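BolA-like protein (Babesia bovis, PDB 3O2E) is of unknown function but belongs to the BolA/IbaG family and may, like members of that family, take part in binding a [2Fe-2S] cluster. Local coordinates at residues A[67-70]-A[71-75]; A[77-80]-A[81-85]. All coordinates share one frame; numbering follows the deposited sequence.

Contact 1 (A[67-70]-A[71-75]); sequences GLLD and RQRLV
Gly67, the N-cap of helix 68-78, accepts a hydrogen bond at its O from Arg71 N at 2.9 Å (N-H...O 156°). That helix joins strands 52-59 and 86-94 in a beta-alpha-beta unit of this BolA-like domain. The i to i+4 ladder continues without a break: Gln72 N binds Leu68 O, Arg73 N binds Leu69 O, and Leu74 N binds Asp70 O at 3.2 Å, the longest of the four.

Two arginines, Arg71 and Arg73, leave the helix in different directions. The Arg71 chain runs extended from CG to NE, back past the cap, with CG 3.2 Å from Gly67 O. Leu68 CD2 lies over one face of its guanidinium and comes 3.9 Å from Arg71 CD. The polar end is gripped from beyond the turn: NE binds Lys66 O, while NH1 binds Cys93 O and forms a salt bridge with Glu98, which ties the start of the helix to the end of strand 86-94 and to helix 96-101.

Arg73 stays on the outer side. Leu69 reaches it with CG anti to the backbone N (chi1 -157°), and CD2 rests over one guanidinium face, 4.0 Å from Arg73 NH2 and offset toward the rim. At the edge of the same group, Arg73 NH1 makes a salt bridge to Asp70 OD1 at 3.2 Å, the oxygen lying in the guanidinium plane while NH1 meets it from above the carboxylate plane.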
loop_
_atom_site.group_PDB
_atom_site.type_symbol
_atom_site.label_atom_id
_atom_site.label_comp_id
_atom_site.label_asym_id
_atom_site.label_seq_id
_atom_site.Cartn_x
_atom_site.Cartn_y
_atom_site.Cartn_z
ATOM N N GLY A 67 -14.800 5.593 -1.662
ATOM C CA GLY A 67 -14.144 6.466 -2.640
ATOM C C GLY A 67 -12.627 6.440 -2.516
ATOM O O GLY A 67 -12.074 5.890 -1.579
ATOM N N LEU A 68 -11.939 7.066 -3.463
ATOM C CA LEU A 68 -10.484 6.979 -3.500
ATOM C C LEU A 68 -9.772 7.613 -2.298
ATOM O O LEU A 68 -8.837 7.016 -1.820
ATOM C CB LEU A 68 -9.921 7.493 -4.817
ATOM C CG LEU A 68 -10.486 6.896 -6.107
ATOM C CD1 LEU A 68 -9.655 7.428 -7.289
ATOM C CD2 LEU A 68 -10.525 5.368 -6.107
ATOM N N LEU A 69 -10.234 8.745 -1.771
ATOM C CA LEU A 69 -9.606 9.309 -0.568
ATOM C C LEU A 69 -9.809 8.397 0.647
ATOM O O LEU A 69 -8.899 8.218 1.437
ATOM C CB LEU A 69 -10.089 10.719 -0.232
ATOM C CG LEU A 69 -9.105 11.560 0.633
ATOM C CD1 LEU A 69 -7.696 11.656 0.062
ATOM C CD2 LEU A 69 -9.662 12.947 0.796
ATOM N N ASP A 70 -10.988 7.797 0.771
ATOM C CA ASP A 70 -11.216 6.859 1.858
ATOM C C ASP A 70 -10.400 5.556 1.727
ATOM O O ASP A 70 -10.000 4.935 2.739
ATOM C CB ASP A 70 -12.705 6.579 1.997
ATOM C CG ASP A 70 -13.412 7.618 2.863
ATOM O OD1 ASP A 70 -12.731 8.304 3.655
ATOM O OD2 ASP A 70 -14.653 7.697 2.770
ATOM N N ARG A 71 -10.137 5.133 0.491
ATOM C CA ARG A 71 -9.187 4.027 0.230
ATOM C C ARG A 71 -7.764 4.367 0.689
ATOM O O ARG A 71 -7.104 3.578 1.370
ATOM C CB ARG A 71 -9.191 3.688 -1.255
ATOM C CG ARG A 71 -10.528 3.135 -1.720
ATOM C CD ARG A 71 -10.515 2.825 -3.210
ATOM N NE ARG A 71 -11.871 2.513 -3.635
ATOM C CZ ARG A 71 -12.178 1.837 -4.728
ATOM N NH1 ARG A 71 -11.227 1.390 -5.511
ATOM N NH2 ARG A 71 -13.446 1.569 -5.002
ATOM N N GLN A 72 -7.291 5.548 0.312
ATOM C CA GLN A 72 -5.966 6.008 0.719
ATOM C C GLN A 72 -5.830 6.081 2.209
ATOM O O GLN A 72 -4.844 5.612 2.776
ATOM C CB GLN A 72 -5.655 7.347 0.114
ATOM C CG GLN A 72 -5.469 7.291 -1.382
ATOM C CD GLN A 72 -5.188 8.678 -1.954
ATOM O OE1 GLN A 72 -4.393 9.448 -1.405
ATOM N NE2 GLN A 72 -5.871 9.013 -3.034
ATOM N N ARG A 73 -6.857 6.598 2.867
ATOM C CA ARG A 73 -6.870 6.562 4.324
ATOM C C ARG A 73 -6.706 5.186 4.936
ATOM O O ARG A 73 -5.967 4.992 5.915
ATOM C CB ARG A 73 -8.136 7.230 4.820
ATOM C CG ARG A 73 -8.086 8.686 4.572
ATOM C CD ARG A 73 -9.429 9.294 4.625
ATOM N NE ARG A 73 -9.314 10.715 4.789
ATOM C CZ ARG A 73 -10.255 11.601 4.531
ATOM N NH1 ARG A 73 -11.422 11.232 4.034
ATOM N NH2 ARG A 73 -10.017 12.880 4.765
ATOM N N LEU A 74 -7.395 4.211 4.366
ATOM C CA LEU A 74 -7.310 2.861 4.869
ATOM C C LEU A 74 -5.894 2.288 4.724
ATOM O O LEU A 74 -5.404 1.607 5.591
ATOM C CB LEU A 74 -8.327 2.008 4.118
ATOM C CG LEU A 74 -8.734 0.640 4.632
ATOM C CD1 LEU A 74 -9.352 0.721 6.006
ATOM C CD2 LEU A 74 -9.716 0.036 3.635
ATOM N N VAL A 75 -5.269 2.520 3.594
ATOM C CA VAL A 75 -3.893 2.057 3.374
ATOM C C VAL A 75 -2.921 2.731 4.307
ATOM O O VAL A 75 -2.075 2.068 4.912
ATOM C CB VAL A 75 -3.497 2.234 1.921
ATOM C CG1 VAL A 75 -2.036 1.822 1.689
ATOM C CG2 VAL A 75 -4.472 1.423 1.069
#

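Contact 2 (A[77-80]-A[81-85])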
loop_
_atom_site.group_PDB
_atom_site.type_symbol
_atom_site.label_atom_id
_atom_site.label_comp_id
_atom_site.label_asym_id
_atom_site.label_seq_id
_atom_site.Cartn_x
_atom_site.Cartn_y
_atom_site.Cartn_z
ATOM N N SER A 77 -3.605 3.996 7.192
ATOM C CA SER A 77 -3.839 3.473 8.523
ATOM C C SER A 77 -3.167 2.099 8.794
ATOM O O SER A 77 -2.819 1.813 9.915
ATOM C CB SER A 77 -5.325 3.473 8.853
ATOM O OG SER A 77 -5.834 2.190 8.692
ATOM N N ALA A 78 -3.014 1.265 7.772
ATOM C CA ALA A 78 -2.252 0.013 7.869
ATOM C C ALA A 78 -0.783 0.205 8.227
ATOM O O ALA A 78 -0.173 -0.609 8.952
ATOM C CB ALA A 78 -2.396 -0.757 6.554
ATOM N N ILE A 79 -0.212 1.306 7.757
ATOM C CA ILE A 79 1.215 1.589 7.930
ATOM C C ILE A 79 1.428 2.838 8.769
ATOM O O ILE A 79 2.486 3.508 8.625
ATOM C CB ILE A 79 1.962 1.745 6.568
ATOM C CG1 ILE A 79 1.307 2.835 5.692
ATOM C CG2 ILE A 79 2.029 0.420 5.737
ATOM C CD1 ILE A 79 2.138 3.229 4.451
ATOM N N ALA A 80 0.474 3.127 9.679
ATOM C CA ALA A 80 0.510 4.340 10.520
ATOM C C ALA A 80 1.760 4.415 11.347
ATOM O O ALA A 80 2.350 5.458 11.422
ATOM C CB ALA A 80 -0.758 4.464 11.440
ATOM N N ALA A 81 2.188 3.290 11.925
ATOM C CA ALA A 81 3.352 3.234 12.801
ATOM C C ALA A 81 4.643 3.534 12.068
ATOM O O ALA A 81 5.553 4.126 12.618
ATOM C CB ALA A 81 3.432 1.857 13.448
ATOM N N GLU A 82 4.686 3.175 10.793
ATOM C CA GLU A 82 5.888 3.281 9.948
ATOM C C GLU A 82 6.002 4.594 9.190
ATOM O O GLU A 82 7.103 4.952 8.759
ATOM C CB GLU A 82 5.899 2.124 8.946
ATOM C CG GLU A 82 6.181 0.771 9.577
ATOM C CD GLU A 82 4.954 0.111 10.165
ATOM O OE1 GLU A 82 3.806 0.379 9.716
ATOM O OE2 GLU A 82 5.140 -0.688 11.106
ATOM N N MET A 83 4.895 5.337 9.091
ATOM C CA MET A 83 4.776 6.495 8.205
ATOM C C MET A 83 5.791 7.611 8.470
ATOM O O MET A 83 6.304 8.236 7.523
ATOM C CB MET A 83 3.363 7.075 8.253
ATOM C CG MET A 83 3.040 7.971 7.074
ATOM S SD MET A 83 2.985 6.947 5.608
ATOM C CE MET A 83 3.822 7.895 4.373
ATOM N N PRO A 84 6.117 7.844 9.739
ATOM C CA PRO A 84 7.083 8.904 9.990
ATOM C C PRO A 84 8.442 8.606 9.388
ATOM O O PRO A 84 9.169 9.532 9.087
ATOM C CB PRO A 84 7.170 8.948 11.508
ATOM C CG PRO A 84 5.869 8.446 11.953
ATOM C CD PRO A 84 5.490 7.376 10.983
ATOM N N GLN A 85 8.741 7.316 9.226
ATOM C CA GLN A 85 9.993 6.789 8.633
ATOM C C GLN A 85 9.921 6.601 7.124
ATOM O O GLN A 85 10.845 6.097 6.546
ATOM C CB GLN A 85 10.328 5.428 9.259
ATOM C CG GLN A 85 10.644 5.514 10.688
ATOM C CD GLN A 85 10.955 4.201 11.328
ATOM O OE1 GLN A 85 11.926 3.542 10.978
ATOM N NE2 GLN A 85 10.175 3.834 12.311
HETATM O O HOH W 1 1.340 0.413 11.593
#
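Glu82 curls back against Ile79 at the point where helix 68-78 gives out, and its carboxylate folds back along the turn. Its CB lies 3.7 Å from Ile79 O, the same carbonyl that accepts a weak bond from Glu82 N, bent to 134° at the hydrogen. CG continues beside the backbone N, and the bend at chi2 (84°) swings the carboxylate back toward Ile79. OE1 thereby reaches 3.4 Å from Ile79 CA, and it accepts a hydrogen bond from a water at 3.1 Å. OE2 forms a salt bridge with Arg31 NE of helix 25-36.

The water joins three groups. It donates to Ala78 O and to Glu82 OE1 and accepts from Ala81 N at 3.0 Å, bridging the last helical residue, the turn backbone and the acid. Ile79 is the first residue to leave helical phi/psi. A second weak bond, Met83 N to Ala80 O at 3.5 Å, carries the turn toward the 3-10 segment that includes 83-85.

Apolar packing is slighter. Ile79 CG1 lies between the backbone N and the carbonyl carbon (chi1 56°), and its CD1 meets Met83 SD at 4.0 Å, the two side chains crossing at a slant. Both residues also touch Phe89 of strand 86-94, so the turn packs against the sheet.

Two of the direct backbone bonds are weak, and the water adds a link between Ala78 O, Ala81 N and the carboxylate of buried Glu82. One carboxylate oxygen serves the turn through water and the other pairs with Arg31, which would be expected to stabilise the negative charge.

Contacts 1 and 2 stand in series at the two ends of helix 68-78, their centres 14 Å apart, and do not touch beyond their sequence neighbourhood. Contact 1 starts the helix with regular backbone bonds; contact 2 marks where it gives way to a turn. Each reaches strand 86-94 through some of its side chains: Gln72 touches Met91 in contact 1, and Ile79 touches Ile86 in contact 2. They differ in their relation to the magnesium ion bound at Ile86 and His87: the side chain of Met83 in contact 2 comes within about 4 Å of the metal, whereas that of Gln72 in contact 1 is about 13 Å away. Segment 81-85 runs straight on into the two metal-binding residues.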